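Leucine aminopeptidase 2 (Saccharomyces cerevisiae, PDB 2XQ0) is a zinc-dependent aminopeptidase of the M1 family that preferentially cleaves di- and tripeptides and also has low epoxide hydrolase activity in vitro. Local coordinates at residues T434-Y439 and E444-V449; K407-P412 and P440-I445. One frame throughout, in Å; residues are numbered along the deposited sequence.

In the fold
Both contacts belong to the helical part of the M1 peptidase domain, on the same side of the chain's centre and about 30 Å from it, and their own centres are about 7 Å apart. Along the chain helix 407-420 comes first, then helix 428-438, the turn at 439-442 and the short helix 443-447. Contact 1 folds 444-449 back on 434-439 through a buried leucine; contact 2 ties 440-445 to 407-412 by a salt bridge at the surface. They share Glu444 and Ile445, and Tyr439 OH probably hydrogen-bonds Glu409 O, 2.8 Å away. Together they join helix 443-447 and its N-cap residue to helices 428-438 and 407-420, away from the zinc site.

Contact 1 of 2, residues T434-Y439 and E444-V449; sequences TLYEFY and EILDSV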
loop_
_atom_site.group_PDB
_atom_site.type_symbol
_atom_site.label_atom_id
_atom_site.label_comp_id
_atom_site.label_asym_id
_atom_site.label_seq_id
_atom_site.Cartn_x
_atom_site.Cartn_y
_atom_site.Cartn_z
ATOM N N THR A 434 6.480 -11.448 23.050
ATOM C CA THR A 434 7.873 -11.174 22.732
ATOM C C THR A 434 8.337 -9.885 23.403
ATOM O O THR A 434 9.464 -9.792 23.915
ATOM C CB THR A 434 8.073 -11.052 21.218
ATOM O OG1 THR A 434 7.644 -12.271 20.588
ATOM C CG2 THR A 434 9.548 -10.783 20.906
ATOM N N LEU A 435 7.464 -8.885 23.389
ATOM C CA LEU A 435 7.779 -7.612 24.000
ATOM C C LEU A 435 8.026 -7.863 25.481
ATOM O O LEU A 435 9.022 -7.402 26.038
ATOM C CB LEU A 435 6.645 -6.604 23.753
ATOM C CG LEU A 435 6.785 -5.150 24.221
ATOM C CD1 LEU A 435 7.897 -4.404 23.477
ATOM C CD2 LEU A 435 5.466 -4.433 24.045
ATOM N N TYR A 436 7.138 -8.628 26.114
ATOM C CA TYR A 436 7.273 -8.897 27.547
ATOM C C TYR A 436 8.492 -9.766 27.889
ATOM O O TYR A 436 9.177 -9.504 28.864
ATOM C CB TYR A 436 5.993 -9.499 28.136
ATOM C CG TYR A 436 4.982 -8.471 28.606
ATOM C CD1 TYR A 436 4.139 -7.824 27.707
ATOM C CD2 TYR A 436 4.867 -8.154 29.955
ATOM C CE1 TYR A 436 3.210 -6.891 28.145
ATOM C CE2 TYR A 436 3.949 -7.219 30.401
ATOM C CZ TYR A 436 3.125 -6.591 29.495
ATOM O OH TYR A 436 2.206 -5.673 29.944
ATOM N N GLU A 437 8.775 -10.782 27.081
ATOM C CA GLU A 437 9.956 -11.603 27.337
ATOM C C GLU A 437 11.246 -10.780 27.206
ATOM O O GLU A 437 12.230 -11.031 27.909
ATOM C CB GLU A 437 10.003 -12.812 26.400
ATOM C CG GLU A 437 8.814 -13.749 26.516
ATOM C CD GLU A 437 8.623 -14.604 25.268
ATOM O OE1 GLU A 437 9.323 -14.361 24.257
ATOM O OE2 GLU A 437 7.764 -15.513 25.299
ATOM N N PHE A 438 11.237 -9.793 26.314
ATOM C CA PHE A 438 12.444 -9.026 26.031
ATOM C C PHE A 438 12.792 -8.004 27.124
ATOM O O PHE A 438 13.966 -7.731 27.377
ATOM C CB PHE A 438 12.359 -8.338 24.662
ATOM C CG PHE A 438 13.660 -7.762 24.210
ATOM C CD1 PHE A 438 14.644 -8.580 23.678
ATOM C CD2 PHE A 438 13.919 -6.419 24.351
ATOM C CE1 PHE A 438 15.867 -8.056 23.272
ATOM C CE2 PHE A 438 15.142 -5.883 23.952
ATOM C CZ PHE A 438 16.114 -6.708 23.414
ATOM N N TYR A 439 11.771 -7.450 27.771
ATOM C CA TYR A 439 11.977 -6.409 28.773
ATOM C C TYR A 439 11.556 -6.829 30.194
ATOM O O TYR A 439 10.631 -6.243 30.771
ATOM C CB TYR A 439 11.199 -5.149 28.381
ATOM C CG TYR A 439 11.706 -4.413 27.155
ATOM C CD1 TYR A 439 12.861 -3.640 27.209
ATOM C CD2 TYR A 439 11.007 -4.458 25.960
ATOM C CE1 TYR A 439 13.321 -2.949 26.095
ATOM C CE2 TYR A 439 11.452 -3.762 24.841
ATOM C CZ TYR A 439 12.608 -3.011 24.916
ATOM O OH TYR A 439 13.054 -2.327 23.808
ATOM N N GLU A 444 6.838 -3.223 34.742
ATOM C CA GLU A 444 5.883 -2.271 35.290
ATOM C C GLU A 444 5.508 -1.205 34.267
ATOM O O GLU A 444 4.351 -0.801 34.190
ATOM C CB GLU A 444 6.420 -1.638 36.581
ATOM C CG GLU A 444 6.397 -2.580 37.782
ATOM C CD GLU A 444 6.904 -1.921 39.059
ATOM O OE1 GLU A 444 7.285 -0.732 38.999
ATOM O OE2 GLU A 444 6.922 -2.587 40.120
ATOM N N ILE A 445 6.488 -0.755 33.486
ATOM C CA ILE A 445 6.229 0.186 32.396
ATOM C C ILE A 445 5.279 -0.396 31.351
ATOM O O ILE A 445 4.413 0.310 30.840
ATOM C CB ILE A 445 7.525 0.634 31.715
ATOM C CG1 ILE A 445 8.333 1.538 32.659
ATOM C CG2 ILE A 445 7.228 1.337 30.386
ATOM C CD1 ILE A 445 9.425 2.357 31.964
ATOM N N LEU A 446 5.423 -1.683 31.046
ATOM C CA LEU A 446 4.581 -2.308 30.021
ATOM C C LEU A 446 3.183 -2.581 30.550
ATOM O O LEU A 446 2.209 -2.547 29.798
ATOM C CB LEU A 446 5.204 -3.605 29.489
ATOM C CG LEU A 446 6.471 -3.516 28.641
ATOM C CD1 LEU A 446 7.037 -4.906 28.396
ATOM C CD2 LEU A 446 6.191 -2.809 27.313
ATOM N N ASP A 447 3.091 -2.868 31.845
ATOM C CA ASP A 447 1.796 -3.094 32.489
ATOM C C ASP A 447 0.999 -1.794 32.661
ATOM O O ASP A 447 -0.210 -1.824 32.877
ATOM C CB ASP A 447 1.966 -3.807 33.841
ATOM C CG ASP A 447 2.275 -5.297 33.690
ATOM O OD1 ASP A 447 1.888 -5.902 32.662
ATOM O OD2 ASP A 447 2.902 -5.867 34.610
ATOM N N SER A 448 1.673 -0.655 32.546
ATOM C CA SER A 448 0.991 0.633 32.604
ATOM C C SER A 448 0.355 1.017 31.265
ATOM O O SER A 448 -0.497 1.905 31.216
ATOM C CB SER A 448 1.938 1.738 33.069
ATOM O OG SER A 448 2.623 2.328 31.975
ATOM N N VAL A 449 0.775 0.362 30.182
ATOM C CA VAL A 449 0.183 0.600 28.867
ATOM C C VAL A 449 -1.270 0.134 28.874
ATOM O O VAL A 449 -1.550 -1.013 29.213
ATOM C CB VAL A 449 0.936 -0.173 27.751
ATOM C CG1 VAL A 449 0.177 -0.083 26.424
ATOM C CG2 VAL A 449 2.354 0.349 27.591
#
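Leu446 lies over one face of the Tyr436 ring, its CD1 methyl 4.0 Å from the ring centroid and 6° off the normal, an almost centred CH-pi contact. The two side chains run past each other in opposite directions, which brings Leu446 CB to 3.6 Å from Tyr436 CZ near the phenol end. The other methyl, Leu446 CD2, turns to Leu435 and meets its CD2 at 3.7 Å. Leu446 CG stands anti to the carbonyl carbon (chi1 -69°), and with chi2 extended the two methyls divide between tyrosine and leucine. Tyr439 CB closes on Leu446 CD1 more loosely, at 4.2 Å. At the ring's edge Tyr436 OH donates to Asp447 OD1 over 2.7 Å, reaching the anti side of the carboxylate 35° out of its plane. Asp447 OD2 is paired with Lys443, so the carboxylate links the phenol to a lysine one turn earlier. A phenylalanine in place of Tyr436 would probably keep the cover over Leu446 but leave Asp447 OD1 without its phenol donor, less firmly fixed in rotation. Around this pair, Leu435 also packs on Leu400, Phe413 and Trp451, while Pro3 from the N-terminal end of the chain touches Tyr436 and Asp447; the contact thus joins helices 428-438 and 443-447 among helices 388-403, 407-420 and 451-456.

Contact 2 of 2, residues K407-P412 and P440-I445; sequences KAEFDP and PEKKEI
Glu409 and Lys442 meet through the ends of their side chains: Lys442 NZ donates a hydrogen bond to Glu409 OE2 at 3.2 Å, and the opposite charges make it a salt bridge, rather a long one. The backbones stay well apart, with 11.0 Å between Glu409 CA and Lys442 CA at their nearest, and both side chains set out toward the opposite segment to span the distance. Glu409 has CG anti to its carbonyl carbon and then folds at chi2 (-67°), which shortens its reach and turns the carboxylate. Lys442 does the reverse: its chain is extended through chi2 and chi3, and the bend comes only at the last torsion (chi4 78°), swinging the ammonium round to the glutamate. The two chains cross at about a right angle. The ammonium approaches Glu409 OE2 from the anti side, 25° out of the carboxylate plane. Glu409 is exposed and Lys442 partly so, which places the ion pair at the protein surface. The Lys442 side chain also touches Leu404, and the backbone carbonyl of Glu409 probably takes the Tyr439 hydroxyl, so this residue is linked to the later part of the chain through both backbone and side chain. Lys442 itself occupies the N-cap position of helix 443-447, where the 3-10 turn of Pro440 and Glu441 gives way to that helix. The arrangement is a surface salt bridge between the first turn of one helix and the N-cap residue of another, joining residues 33 positions apart in the sequence of the helical M1 peptidase domain, away from its zinc-binding HExxH helix.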
loop_
_atom_site.group_PDB
_atom_site.type_symbol
_atom_site.label_atom_id
_atom_site.label_comp_id
_atom_site.label_asym_id
_atom_site.label_seq_id
_atom_site.Cartn_x
_atom_site.Cartn_y
_atom_site.Cartn_z
ATOM N N LYS A 407 14.860 5.592 21.291
ATOM C CA LYS A 407 15.290 4.770 20.159
ATOM C C LYS A 407 16.364 3.774 20.570
ATOM O O LYS A 407 16.347 2.611 20.146
ATOM C CB LYS A 407 15.808 5.645 19.012
ATOM C CG LYS A 407 14.723 6.423 18.293
ATOM C CD LYS A 407 15.303 7.487 17.376
ATOM C CE LYS A 407 15.580 8.772 18.146
ATOM N NZ LYS A 407 16.352 9.698 17.289
ATOM N N ALA A 408 17.296 4.230 21.393
ATOM C CA ALA A 408 18.440 3.409 21.760
ATOM C C ALA A 408 18.008 2.183 22.543
ATOM O O ALA A 408 18.568 1.097 22.367
ATOM C CB ALA A 408 19.442 4.222 22.557
ATOM N N GLU A 409 17.011 2.359 23.403
ATOM C CA GLU A 409 16.490 1.266 24.229
ATOM C C GLU A 409 15.582 0.315 23.443
ATOM O O GLU A 409 15.440 -0.867 23.781
ATOM C CB GLU A 409 15.695 1.840 25.407
ATOM C CG GLU A 409 16.534 2.606 26.409
ATOM C CD GLU A 409 17.503 1.706 27.158
ATOM O OE1 GLU A 409 18.717 1.998 27.138
ATOM O OE2 GLU A 409 17.054 0.703 27.758
ATOM N N PHE A 410 14.959 0.839 22.398
ATOM C CA PHE A 410 13.934 0.102 21.665
ATOM C C PHE A 410 14.550 -0.691 20.517
ATOM O O PHE A 410 14.085 -1.773 20.170
ATOM C CB PHE A 410 12.891 1.102 21.148
ATOM C CG PHE A 410 11.601 0.481 20.689
ATOM C CD1 PHE A 410 10.884 -0.382 21.516
ATOM C CD2 PHE A 410 11.078 0.788 19.440
ATOM C CE1 PHE A 410 9.686 -0.937 21.089
ATOM C CE2 PHE A 410 9.889 0.229 19.018
ATOM C CZ PHE A 410 9.193 -0.634 19.847
ATOM N N ASP A 411 15.608 -0.152 19.927
ATOM C CA ASP A 411 16.204 -0.783 18.756
ATOM C C ASP A 411 16.664 -2.228 18.993
ATOM O O ASP A 411 16.567 -3.063 18.085
ATOM C CB ASP A 411 17.323 0.082 18.169
ATOM C CG ASP A 411 16.784 1.296 17.406
ATOM O OD1 ASP A 411 15.563 1.556 17.499
ATOM O OD2 ASP A 411 17.575 1.984 16.714
ATOM N N PRO A 412 17.153 -2.538 20.205
ATOM C CA PRO A 412 17.487 -3.942 20.490
ATOM C C PRO A 412 16.264 -4.851 20.406
ATOM O O PRO A 412 16.367 -5.975 19.910
ATOM C CB PRO A 412 18.001 -3.890 21.927
ATOM C CG PRO A 412 18.576 -2.517 22.049
ATOM C CD PRO A 412 17.660 -1.634 21.254
ATOM N N PRO A 440 12.233 -7.842 30.767
ATOM C CA PRO A 440 11.927 -8.298 32.132
ATOM C C PRO A 440 12.035 -7.169 33.144
ATOM O O PRO A 440 11.209 -7.075 34.052
ATOM C CB PRO A 440 13.012 -9.338 32.411
ATOM C CG PRO A 440 13.473 -9.790 31.070
ATOM C CD PRO A 440 13.351 -8.592 30.172
ATOM N N GLU A 441 13.044 -6.322 32.991
ATOM C CA GLU A 441 13.272 -5.251 33.952
ATOM C C GLU A 441 12.246 -4.136 33.816
ATOM O O GLU A 441 12.113 -3.300 34.704
ATOM C CB GLU A 441 14.692 -4.693 33.823
ATOM C CG GLU A 441 15.776 -5.662 34.297
ATOM C CD GLU A 441 17.108 -4.980 34.592
ATOM O OE1 GLU A 441 17.105 -3.821 35.064
ATOM O OE2 GLU A 441 18.161 -5.613 34.363
ATOM N N LYS A 442 11.512 -4.126 32.709
ATOM C CA LYS A 442 10.577 -3.033 32.443
ATOM C C LYS A 442 9.115 -3.472 32.502
ATOM O O LYS A 442 8.243 -2.857 31.889
ATOM C CB LYS A 442 10.895 -2.363 31.096
ATOM C CG LYS A 442 12.259 -1.686 31.050
ATOM C CD LYS A 442 12.393 -0.773 29.833
ATOM C CE LYS A 442 13.522 0.240 30.009
ATOM N NZ LYS A 442 14.860 -0.373 29.785
ATOM N N LYS A 443 8.852 -4.529 33.260
ATOM C CA LYS A 443 7.510 -5.098 33.335
ATOM C C LYS A 443 6.457 -4.097 33.822
ATOM O O LYS A 443 5.314 -4.115 33.369
ATOM C CB LYS A 443 7.518 -6.350 34.212
ATOM C CG LYS A 443 6.147 -6.822 34.651
ATOM C CD LYS A 443 5.620 -7.918 33.750
ATOM C CE LYS A 443 4.877 -8.967 34.575
ATOM N NZ LYS A 443 3.816 -8.351 35.414
ATOM N N GLU A 444 6.838 -3.223 34.742
ATOM C CA GLU A 444 5.883 -2.271 35.290
ATOM C C GLU A 444 5.508 -1.205 34.267
ATOM O O GLU A 444 4.351 -0.801 34.190
ATOM C CB GLU A 444 6.420 -1.638 36.581
ATOM C CG GLU A 444 6.397 -2.580 37.782
ATOM C CD GLU A 444 6.904 -1.921 39.059
ATOM O OE1 GLU A 444 7.285 -0.732 38.999
ATOM O OE2 GLU A 444 6.922 -2.587 40.120
ATOM N N ILE A 445 6.488 -0.755 33.486
ATOM C CA ILE A 445 6.229 0.186 32.396
ATOM C C ILE A 445 5.279 -0.396 31.351
ATOM O O ILE A 445 4.413 0.310 30.840
ATOM C CB ILE A 445 7.525 0.634 31.715
ATOM C CG1 ILE A 445 8.333 1.538 32.659
ATOM C CG2 ILE A 445 7.228 1.337 30.386
ATOM C CD1 ILE A 445 9.425 2.357 31.964
#